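Local coordinates for protein redox-sensing transcriptional repressor rex (Thermoanaerobacter ethanolicus, PDB 3WG9) that probably represses transcription in response to the cellular NADH/NAD(+) ratio, as a DNA-binding homodimer with a winged-helix domain and a Rossmann-fold domain, at residues Y18-E23 / L71-T76; I90-N94 / G114-I118; V30-S35 / Q62-V68. One frame throughout, in Å; residues are numbered along the deposited sequence.

Contact 1: residues Y18-E23 / L71-T76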
loop_
_atom_site.group_PDB
_atom_site.type_symbol
_atom_site.label_atom_id
_atom_site.label_comp_id
_atom_site.label_asym_id
_atom_site.label_seq_id
_atom_site.Cartn_x
_atom_site.Cartn_y
_atom_site.Cartn_z
ATOM N N TYR B 18 3.053 2.325 13.766
ATOM C CA TYR B 18 3.373 3.111 14.981
ATOM C C TYR B 18 4.255 4.298 14.642
ATOM O O TYR B 18 4.030 5.425 15.127
ATOM C CB TYR B 18 4.096 2.244 16.001
ATOM C CG TYR B 18 3.376 0.971 16.391
ATOM C CD1 TYR B 18 1.987 0.901 16.477
ATOM C CD2 TYR B 18 4.105 -0.146 16.749
ATOM C CE1 TYR B 18 1.341 -0.271 16.879
ATOM C CE2 TYR B 18 3.479 -1.295 17.191
ATOM C CZ TYR B 18 2.102 -1.372 17.239
ATOM O OH TYR B 18 1.542 -2.577 17.624
ATOM N N HIS B 19 5.262 4.081 13.785
ATOM C CA HIS B 19 6.248 5.131 13.443
ATOM C C HIS B 19 5.520 6.332 12.788
ATOM O O HIS B 19 5.756 7.507 13.088
ATOM C CB HIS B 19 7.233 4.501 12.425
ATOM C CG HIS B 19 8.366 5.389 12.030
ATOM N ND1 HIS B 19 8.356 6.150 10.874
ATOM C CD2 HIS B 19 9.551 5.637 12.635
ATOM C CE1 HIS B 19 9.494 6.817 10.778
ATOM N NE2 HIS B 19 10.237 6.527 11.837
ATOM N N ARG B 20 4.636 6.046 11.857
ATOM C CA ARG B 20 3.924 7.104 11.118
ATOM C C ARG B 20 2.990 7.941 12.039
ATOM O O ARG B 20 2.859 9.148 11.897
ATOM C CB ARG B 20 3.063 6.406 10.029
ATOM C CG ARG B 20 2.337 7.363 9.022
ATOM C CD ARG B 20 1.880 6.630 7.720
ATOM N NE ARG B 20 1.303 5.311 7.945
ATOM C CZ ARG B 20 0.053 5.080 8.359
ATOM N NH1 ARG B 20 -0.735 6.107 8.631
ATOM N NH2 ARG B 20 -0.428 3.835 8.539
ATOM N N TYR B 21 2.310 7.285 12.963
ATOM C CA TYR B 21 1.451 7.980 13.904
ATOM C C TYR B 21 2.252 8.860 14.893
ATOM O O TYR B 21 1.877 10.021 15.083
ATOM C CB TYR B 21 0.497 7.039 14.637
ATOM C CG TYR B 21 -0.398 7.762 15.615
ATOM C CD1 TYR B 21 -1.194 8.829 15.189
ATOM C CD2 TYR B 21 -0.449 7.400 16.957
ATOM C CE1 TYR B 21 -2.005 9.532 16.053
ATOM C CE2 TYR B 21 -1.285 8.104 17.850
ATOM C CZ TYR B 21 -2.060 9.167 17.380
ATOM O OH TYR B 21 -2.901 9.882 18.209
ATOM N N LEU B 22 3.340 8.332 15.463
ATOM C CA LEU B 22 4.306 9.085 16.275
ATOM C C LEU B 22 4.969 10.275 15.566
ATOM O O LEU B 22 5.275 11.308 16.192
ATOM C CB LEU B 22 5.397 8.153 16.794
ATOM C CG LEU B 22 4.876 7.364 18.010
ATOM C CD1 LEU B 22 5.630 6.060 18.177
ATOM C CD2 LEU B 22 4.934 8.196 19.281
ATOM N N GLU B 23 5.267 10.105 14.279
ATOM C CA GLU B 23 5.792 11.193 13.475
ATOM C C GLU B 23 4.827 12.387 13.462
ATOM O O GLU B 23 5.235 13.535 13.635
ATOM C CB GLU B 23 6.111 10.682 12.056
ATOM C CG GLU B 23 6.872 11.664 11.206
ATOM C CD GLU B 23 7.301 11.006 9.882
ATOM O OE1 GLU B 23 6.592 11.188 8.873
ATOM O OE2 GLU B 23 8.281 10.245 9.866
ATOM N N LEU B 71 10.124 7.287 21.597
ATOM C CA LEU B 71 9.507 6.108 20.985
ATOM C C LEU B 71 9.708 6.238 19.479
ATOM O O LEU B 71 10.138 5.272 18.801
ATOM C CB LEU B 71 8.050 5.934 21.400
ATOM C CG LEU B 71 7.219 4.823 20.733
ATOM C CD1 LEU B 71 7.972 3.495 20.733
ATOM C CD2 LEU B 71 5.831 4.715 21.296
ATOM N N TYR B 72 9.419 7.430 18.971
ATOM C CA TYR B 72 9.622 7.675 17.548
ATOM C C TYR B 72 11.045 7.336 17.108
ATOM O O TYR B 72 11.248 6.635 16.097
ATOM C CB TYR B 72 9.279 9.121 17.172
ATOM C CG TYR B 72 9.569 9.415 15.732
ATOM C CD1 TYR B 72 8.680 8.976 14.736
ATOM C CD2 TYR B 72 10.740 10.085 15.348
ATOM C CE1 TYR B 72 8.933 9.228 13.395
ATOM C CE2 TYR B 72 11.004 10.332 13.975
ATOM C CZ TYR B 72 10.073 9.913 13.031
ATOM O OH TYR B 72 10.263 10.118 11.680
ATOM N N ASN B 73 12.040 7.840 17.842
ATOM C CA ASN B 73 13.425 7.579 17.471
ATOM C C ASN B 73 13.792 6.099 17.574
ATOM O O ASN B 73 14.555 5.594 16.743
ATOM C CB ASN B 73 14.422 8.460 18.262
ATOM C CG ASN B 73 14.338 9.931 17.880
ATOM O OD1 ASN B 73 13.952 10.284 16.774
ATOM N ND2 ASN B 73 14.704 10.800 18.810
ATOM N N ASN B 74 13.248 5.409 18.569
ATOM C CA ASN B 74 13.402 3.955 18.712
ATOM C C ASN B 74 12.836 3.243 17.462
ATOM O O ASN B 74 13.514 2.415 16.864
ATOM C CB ASN B 74 12.667 3.472 19.979
ATOM C CG ASN B 74 12.838 1.958 20.278
ATOM O OD1 ASN B 74 13.900 1.371 20.096
ATOM N ND2 ASN B 74 11.770 1.343 20.797
ATOM N N LEU B 75 11.614 3.585 17.073
ATOM C CA LEU B 75 11.016 2.969 15.886
ATOM C C LEU B 75 11.804 3.229 14.586
ATOM O O LEU B 75 11.958 2.352 13.738
ATOM C CB LEU B 75 9.583 3.421 15.782
ATOM C CG LEU B 75 8.723 2.740 16.840
ATOM C CD1 LEU B 75 7.433 3.535 16.978
ATOM C CD2 LEU B 75 8.462 1.274 16.408
ATOM N N THR B 76 12.370 4.415 14.463
ATOM C CA THR B 76 13.195 4.732 13.316
ATOM C C THR B 76 14.365 3.772 13.220
ATOM O O THR B 76 14.684 3.256 12.135
ATOM C CB THR B 76 13.761 6.175 13.409
ATOM O OG1 THR B 76 12.668 7.090 13.337
ATOM C CG2 THR B 76 14.717 6.453 12.229
#

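Contact 2: residues I90-N94 / G114-I118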
loop_
_atom_site.group_PDB
_atom_site.type_symbol
_atom_site.label_atom_id
_atom_site.label_comp_id
_atom_site.label_asym_id
_atom_site.label_seq_id
_atom_site.Cartn_x
_atom_site.Cartn_y
_atom_site.Cartn_z
ATOM N N ILE B 90 12.954 -0.260 -12.044
ATOM C CA ILE B 90 12.813 -0.857 -13.350
ATOM C C ILE B 90 11.425 -0.426 -13.898
ATOM O O ILE B 90 10.363 -0.702 -13.278
ATOM C CB ILE B 90 12.845 -2.386 -13.334
ATOM C CG1 ILE B 90 13.982 -2.969 -12.465
ATOM C CG2 ILE B 90 12.869 -2.920 -14.816
ATOM C CD1 ILE B 90 15.334 -2.405 -12.850
ATOM N N GLY B 91 11.455 0.297 -15.010
ATOM C CA GLY B 91 10.201 0.844 -15.634
ATOM C C GLY B 91 10.238 2.366 -15.566
ATOM O O GLY B 91 10.263 2.930 -14.466
ATOM N N ALA B 92 10.331 3.040 -16.711
ATOM C CA ALA B 92 10.369 4.493 -16.723
ATOM C C ALA B 92 9.069 5.133 -17.214
ATOM O O ALA B 92 9.077 6.312 -17.459
ATOM C CB ALA B 92 11.540 5.043 -17.570
ATOM N N GLY B 93 7.975 4.376 -17.251
ATOM C CA GLY B 93 6.607 4.932 -17.419
ATOM C C GLY B 93 6.093 5.725 -16.236
ATOM O O GLY B 93 6.834 6.034 -15.291
ATOM N N ASN B 94 4.803 6.070 -16.283
ATOM C CA ASN B 94 4.212 6.916 -15.249
ATOM C C ASN B 94 4.426 6.373 -13.828
ATOM O O ASN B 94 4.820 7.114 -12.946
ATOM C CB ASN B 94 2.702 7.051 -15.533
ATOM C CG ASN B 94 2.451 7.717 -16.892
ATOM O OD1 ASN B 94 1.794 7.151 -17.742
ATOM N ND2 ASN B 94 3.007 8.912 -17.087
ATOM N N GLY B 114 19.547 4.645 -10.295
ATOM C CA GLY B 114 19.350 4.448 -11.720
ATOM C C GLY B 114 17.925 4.007 -11.976
ATOM O O GLY B 114 17.261 3.462 -11.070
ATOM N N ILE B 115 17.471 4.282 -13.194
ATOM C CA ILE B 115 16.191 3.870 -13.703
ATOM C C ILE B 115 16.428 3.116 -15.001
ATOM O O ILE B 115 17.289 3.488 -15.802
ATOM C CB ILE B 115 15.262 5.109 -13.954
ATOM C CG1 ILE B 115 14.961 5.884 -12.679
ATOM C CG2 ILE B 115 13.974 4.763 -14.735
ATOM C CD1 ILE B 115 14.201 7.188 -13.045
ATOM N N PHE B 116 15.706 2.036 -15.197
ATOM C CA PHE B 116 15.933 1.118 -16.305
ATOM C C PHE B 116 14.650 0.923 -17.105
ATOM O O PHE B 116 13.525 0.875 -16.557
ATOM C CB PHE B 116 16.492 -0.199 -15.770
ATOM C CG PHE B 116 17.846 -0.020 -15.131
ATOM C CD1 PHE B 116 19.017 -0.218 -15.885
ATOM C CD2 PHE B 116 17.951 0.474 -13.828
ATOM C CE1 PHE B 116 20.274 0.030 -15.345
ATOM C CE2 PHE B 116 19.170 0.717 -13.276
ATOM C CZ PHE B 116 20.361 0.483 -14.037
ATOM N N ASP B 117 14.837 0.820 -18.419
ATOM C CA ASP B 117 13.700 0.629 -19.303
ATOM C C ASP B 117 14.101 -0.099 -20.588
ATOM O O ASP B 117 15.305 -0.228 -20.909
ATOM C CB ASP B 117 13.028 1.981 -19.593
ATOM C CG ASP B 117 11.616 1.821 -20.129
ATOM O OD1 ASP B 117 10.658 1.775 -19.314
ATOM O OD2 ASP B 117 11.515 1.719 -21.388
ATOM N N ILE B 118 13.106 -0.676 -21.247
ATOM C CA ILE B 118 13.357 -1.498 -22.421
ATOM C C ILE B 118 13.347 -0.668 -23.716
ATOM O O ILE B 118 13.778 -1.133 -24.773
ATOM C CB ILE B 118 12.310 -2.655 -22.444
ATOM C CG1 ILE B 118 12.658 -3.784 -23.406
ATOM C CG2 ILE B 118 10.876 -2.163 -22.714
ATOM C CD1 ILE B 118 11.370 -4.401 -24.018
#

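Contact 3: residues V30-S35 / Q62-V68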
loop_
_atom_site.group_PDB
_atom_site.type_symbol
_atom_site.label_atom_id
_atom_site.label_comp_id
_atom_site.label_asym_id
_atom_site.label_seq_id
_atom_site.Cartn_x
_atom_site.Cartn_y
_atom_site.Cartn_z
ATOM N N VAL B 30 3.434 17.085 20.357
ATOM C CA VAL B 30 2.850 16.323 21.467
ATOM C C VAL B 30 3.973 15.582 22.201
ATOM O O VAL B 30 4.656 14.729 21.612
ATOM C CB VAL B 30 1.804 15.308 20.961
ATOM C CG1 VAL B 30 1.132 14.557 22.136
ATOM C CG2 VAL B 30 0.771 16.016 20.056
ATOM N N LYS B 31 4.151 15.891 23.482
ATOM C CA LYS B 31 5.279 15.371 24.244
ATOM C C LYS B 31 5.125 13.889 24.627
ATOM O O LYS B 31 6.105 13.136 24.612
ATOM C CB LYS B 31 5.543 16.215 25.517
ATOM C CG LYS B 31 6.671 17.251 25.356
ATOM C CD LYS B 31 6.783 17.768 23.919
ATOM C CE LYS B 31 8.087 18.562 23.658
ATOM N NZ LYS B 31 8.108 19.966 24.163
ATOM N N ARG B 32 3.916 13.494 25.012
ATOM C CA ARG B 32 3.713 12.177 25.582
ATOM C C ARG B 32 2.450 11.574 24.996
ATOM O O ARG B 32 1.544 12.302 24.605
ATOM C CB ARG B 32 3.557 12.262 27.098
ATOM C CG ARG B 32 4.862 12.327 27.882
ATOM C CD ARG B 32 4.646 11.915 29.354
ATOM N NE ARG B 32 4.736 10.464 29.586
ATOM C CZ ARG B 32 5.877 9.775 29.531
ATOM N NH1 ARG B 32 7.028 10.382 29.237
ATOM N NH2 ARG B 32 5.874 8.475 29.776
ATOM N N ILE B 33 2.367 10.249 24.963
ATOM C CA ILE B 33 1.116 9.620 24.575
ATOM C C ILE B 33 0.881 8.428 25.472
ATOM O O ILE B 33 1.789 7.646 25.718
ATOM C CB ILE B 33 1.093 9.190 23.059
ATOM C CG1 ILE B 33 -0.252 8.538 22.723
ATOM C CG2 ILE B 33 2.248 8.281 22.750
ATOM C CD1 ILE B 33 -0.561 8.496 21.238
ATOM N N SER B 34 -0.338 8.315 25.980
ATOM C CA SER B 34 -0.675 7.246 26.912
ATOM C C SER B 34 -0.891 5.934 26.147
ATOM O O SER B 34 -1.151 5.930 24.920
ATOM C CB SER B 34 -1.932 7.639 27.696
ATOM O OG SER B 34 -3.102 7.455 26.911
ATOM N N SER B 35 -0.798 4.820 26.864
ATOM C CA SER B 35 -1.000 3.489 26.271
ATOM C C SER B 35 -2.405 3.335 25.695
ATOM O O SER B 35 -2.598 2.740 24.617
ATOM C CB SER B 35 -0.820 2.398 27.345
ATOM O OG SER B 35 0.309 1.608 27.029
ATOM N N GLN B 62 9.446 5.043 31.149
ATOM C CA GLN B 62 9.243 5.412 32.551
ATOM C C GLN B 62 7.741 5.468 32.769
ATOM O O GLN B 62 7.001 5.944 31.904
ATOM C CB GLN B 62 9.846 6.787 32.823
ATOM C CG GLN B 62 9.564 7.342 34.210
ATOM C CD GLN B 62 9.067 8.780 34.175
ATOM O OE1 GLN B 62 8.705 9.348 35.207
ATOM N NE2 GLN B 62 9.035 9.370 32.979
ATOM N N GLY B 63 7.288 4.969 33.910
ATOM C CA GLY B 63 5.866 4.992 34.242
ATOM C C GLY B 63 5.043 4.500 33.073
ATOM O O GLY B 63 5.496 3.644 32.296
ATOM N N TYR B 64 3.846 5.058 32.924
ATOM C CA TYR B 64 2.961 4.567 31.879
ATOM C C TYR B 64 2.822 5.503 30.680
ATOM O O TYR B 64 3.039 6.727 30.773
ATOM C CB TYR B 64 1.625 4.091 32.453
ATOM C CG TYR B 64 1.838 3.000 33.490
ATOM C CD1 TYR B 64 2.815 2.009 33.294
ATOM C CD2 TYR B 64 1.093 2.967 34.668
ATOM C CE1 TYR B 64 3.044 1.023 34.258
ATOM C CE2 TYR B 64 1.305 1.972 35.630
ATOM C CZ TYR B 64 2.281 1.004 35.422
ATOM O OH TYR B 64 2.487 0.020 36.376
ATOM N N GLY B 65 2.517 4.907 29.535
ATOM C CA GLY B 65 2.566 5.675 28.292
ATOM C C GLY B 65 4.002 5.956 27.902
ATOM O O GLY B 65 4.948 5.461 28.517
ATOM N N TYR B 66 4.161 6.810 26.899
ATOM C CA TYR B 66 5.407 6.899 26.175
ATOM C C TYR B 66 5.787 8.349 25.926
ATOM O O TYR B 66 4.937 9.180 25.606
ATOM C CB TYR B 66 5.221 6.209 24.803
ATOM C CG TYR B 66 4.854 4.735 24.900
ATOM C CD1 TYR B 66 5.835 3.777 25.112
ATOM C CD2 TYR B 66 3.522 4.318 24.822
ATOM C CE1 TYR B 66 5.498 2.446 25.194
ATOM C CE2 TYR B 66 3.190 2.971 24.871
ATOM C CZ TYR B 66 4.186 2.059 25.090
ATOM O OH TYR B 66 3.872 0.729 25.256
ATOM N N ASN B 67 7.076 8.613 25.959
ATOM C CA ASN B 67 7.606 9.832 25.379
ATOM C C ASN B 67 7.602 9.680 23.844
ATOM O O ASN B 67 8.137 8.707 23.295
ATOM C CB ASN B 67 9.042 10.081 25.890
ATOM C CG ASN B 67 9.635 11.348 25.335
ATOM O OD1 ASN B 67 10.240 11.339 24.273
ATOM N ND2 ASN B 67 9.468 12.469 26.058
ATOM N N VAL B 68 6.953 10.622 23.180
ATOM C CA VAL B 68 6.763 10.577 21.740
ATOM C C VAL B 68 8.092 10.566 21.017
ATOM O O VAL B 68 8.326 9.709 20.162
ATOM C CB VAL B 68 5.914 11.767 21.280
ATOM C CG1 VAL B 68 5.983 11.941 19.765
ATOM C CG2 VAL B 68 4.491 11.616 21.758
HETATM O O HOH W 1 1.684 9.561 29.472
HETATM O O HOH W 2 8.719 7.697 29.371
HETATM O O HOH W 3 8.569 12.434 29.160
#

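Contact 1: residues Y18-E23 / L71-T76
The rings of H19 and Y72 form an offset stack, with centroids 4.5 Å apart and planes at 26°. The overlap is partial. CE1 of Y72 lies over one face of the imidazole, shifted toward its rim, and comes within 3.4 Å of H19 NE2. H19 has CG anti to its backbone N (chi1 -176°), which swings the ring off segment 18-23 toward segment 71-76. At the ring edge, in its plane, H19 NE2 and T76 OG1 share a hydrogen bond of 2.9 Å. Face and edge contacts together probably fix the rotation of the imidazole.

Y72 also reaches segment 18-23 with its far end. Its OH donates to E23 OE2 at 2.7 Å and meets the anti lone pair of that oxygen. The carboxylate is turned 67° from the phenol ring. The other oxygen, E23 OE1, has a long, weak ion pair with K27. A phenylalanine in place of Y72 would probably leave the carboxylate of E23 without its hydroxyl donor and freer to turn.

The apolar side is made by leucines. L22 crosses both L71 and L75 at about a right angle. Its CD1 sits 3.3 Å from L71 CG and equally close to L75 CD1, so packing is tight here. Y18 adds its CB against L75 CD1 at 3.7 Å, while its OH is hydrogen-bonded to D52.

The two short helix segments run roughly antiparallel, with axes 9.2 Å apart. They belong to helices 9-27 and 68-78 of the winged-helix DNA-binding domain. L53 of helix 46-54 packs on L71 and L75, and helix 35-42 meets Y18 through M42. On the far side of helix 9-27, R20 makes a salt bridge to D197 of the second subunit.

Contact 2: residues I90-N94 / G114-I118
G91 and F116 are joined by a short backbone hydrogen bond. G91 N donates to F116 O at 2.6 Å. It continues the parallel pairing of strands 85-90 and 110-117, where I90 bridges F116.

A second hydrogen bond runs from backbone to side chain. A92 N donates to D117 OD1 at 2.9 Å and is almost straight, at 171°. The oxygen is met on its anti side, 22° out of the carboxylate plane. At chi1 -162° the D117 carboxylate swings over to the loop, bringing OD1 to A92 N. OD2 accepts from N119 N, so both oxygens are held by main-chain N-H groups.

The apolar contacts lie on two sides of the strand. I90 CD1 touches F116 CB at 3.8 Å, beside V138 of helix 138-144. A92 CB meets I115 CG2 at 3.7 Å, next to V132.

G91 has backbone angles that call for glycine, since a CB would press on the preceding carbonyl. This is the glycine-rich turn of a Rossmann fold, with G93 at the N-cap of helix 94-102. D117 ends the second strand and contacts NAD(+) and NADH in other structures of this protein. The A92 bond therefore ties the turn to a cofactor-binding carboxylate, and probably holds that group in place for the dinucleotide.

Contact 3: residues V30-S35 / Q62-V68
I33 and Y66 form the tight part of the contact. They are an antiparallel hydrogen-bonded pair. I33 N donates to Y66 O at 2.9 Å, and Y66 N returns a bond to I33 O at 2.8 Å. I33 CG2 also packs on V68 CG2 at 4.1 Å. V68 CG2 presses on V30 O, and V68 N donates to K31 O. G65 passes close to I33 O and S34; a CB there would clash with both.

In the winged-helix fold, strand 32-33, between helices 9-27 and 35-42, pairs with strand 66-67, which follows the loop that probably forms the wing. S34 and N67 act as N-caps of the following helices, and N67 OD1 accepts from E70 N.

The R32 and N67 side of the sheet is looser and wetter. The R32 chain bends at chi3 (86°) and lays its guanidinium over the backbone, with Y66 C over one face, 3.9 Å from R32 CZ. At the edge, NH2 makes a weak hydrogen bond of 3.5 Å to Y64 O. Of three waters, one accepts from R32 NE and donates weakly to Y64 O. Another accepts from NH2 and, weakly, from Q62 N. The third accepts from N67 ND2 and, weakly, from NH1.

Contacts 1 and 3 belong to the same DNA-binding domain and touch, with centres about 12 Å apart. Helix 9-27 leads on to strand 32-33, and strand 66-67 runs into helix 68-78. Y21 CE2 meets I33 CD1 at 3.5 Å, and L71 also packs on Y66. Contact 1 is buried and joins helices through leucines, a ring stack and side-chain hydrogen bonds. Contact 3 is partly exposed and relies on main-chain bonds and water. Contact 2 is buried in the cofactor domain, across the chain's centre, about 32 Å from contact 1 and 44 Å from contact 3, centre to centre. Its polar bonds all start from backbone N-H groups.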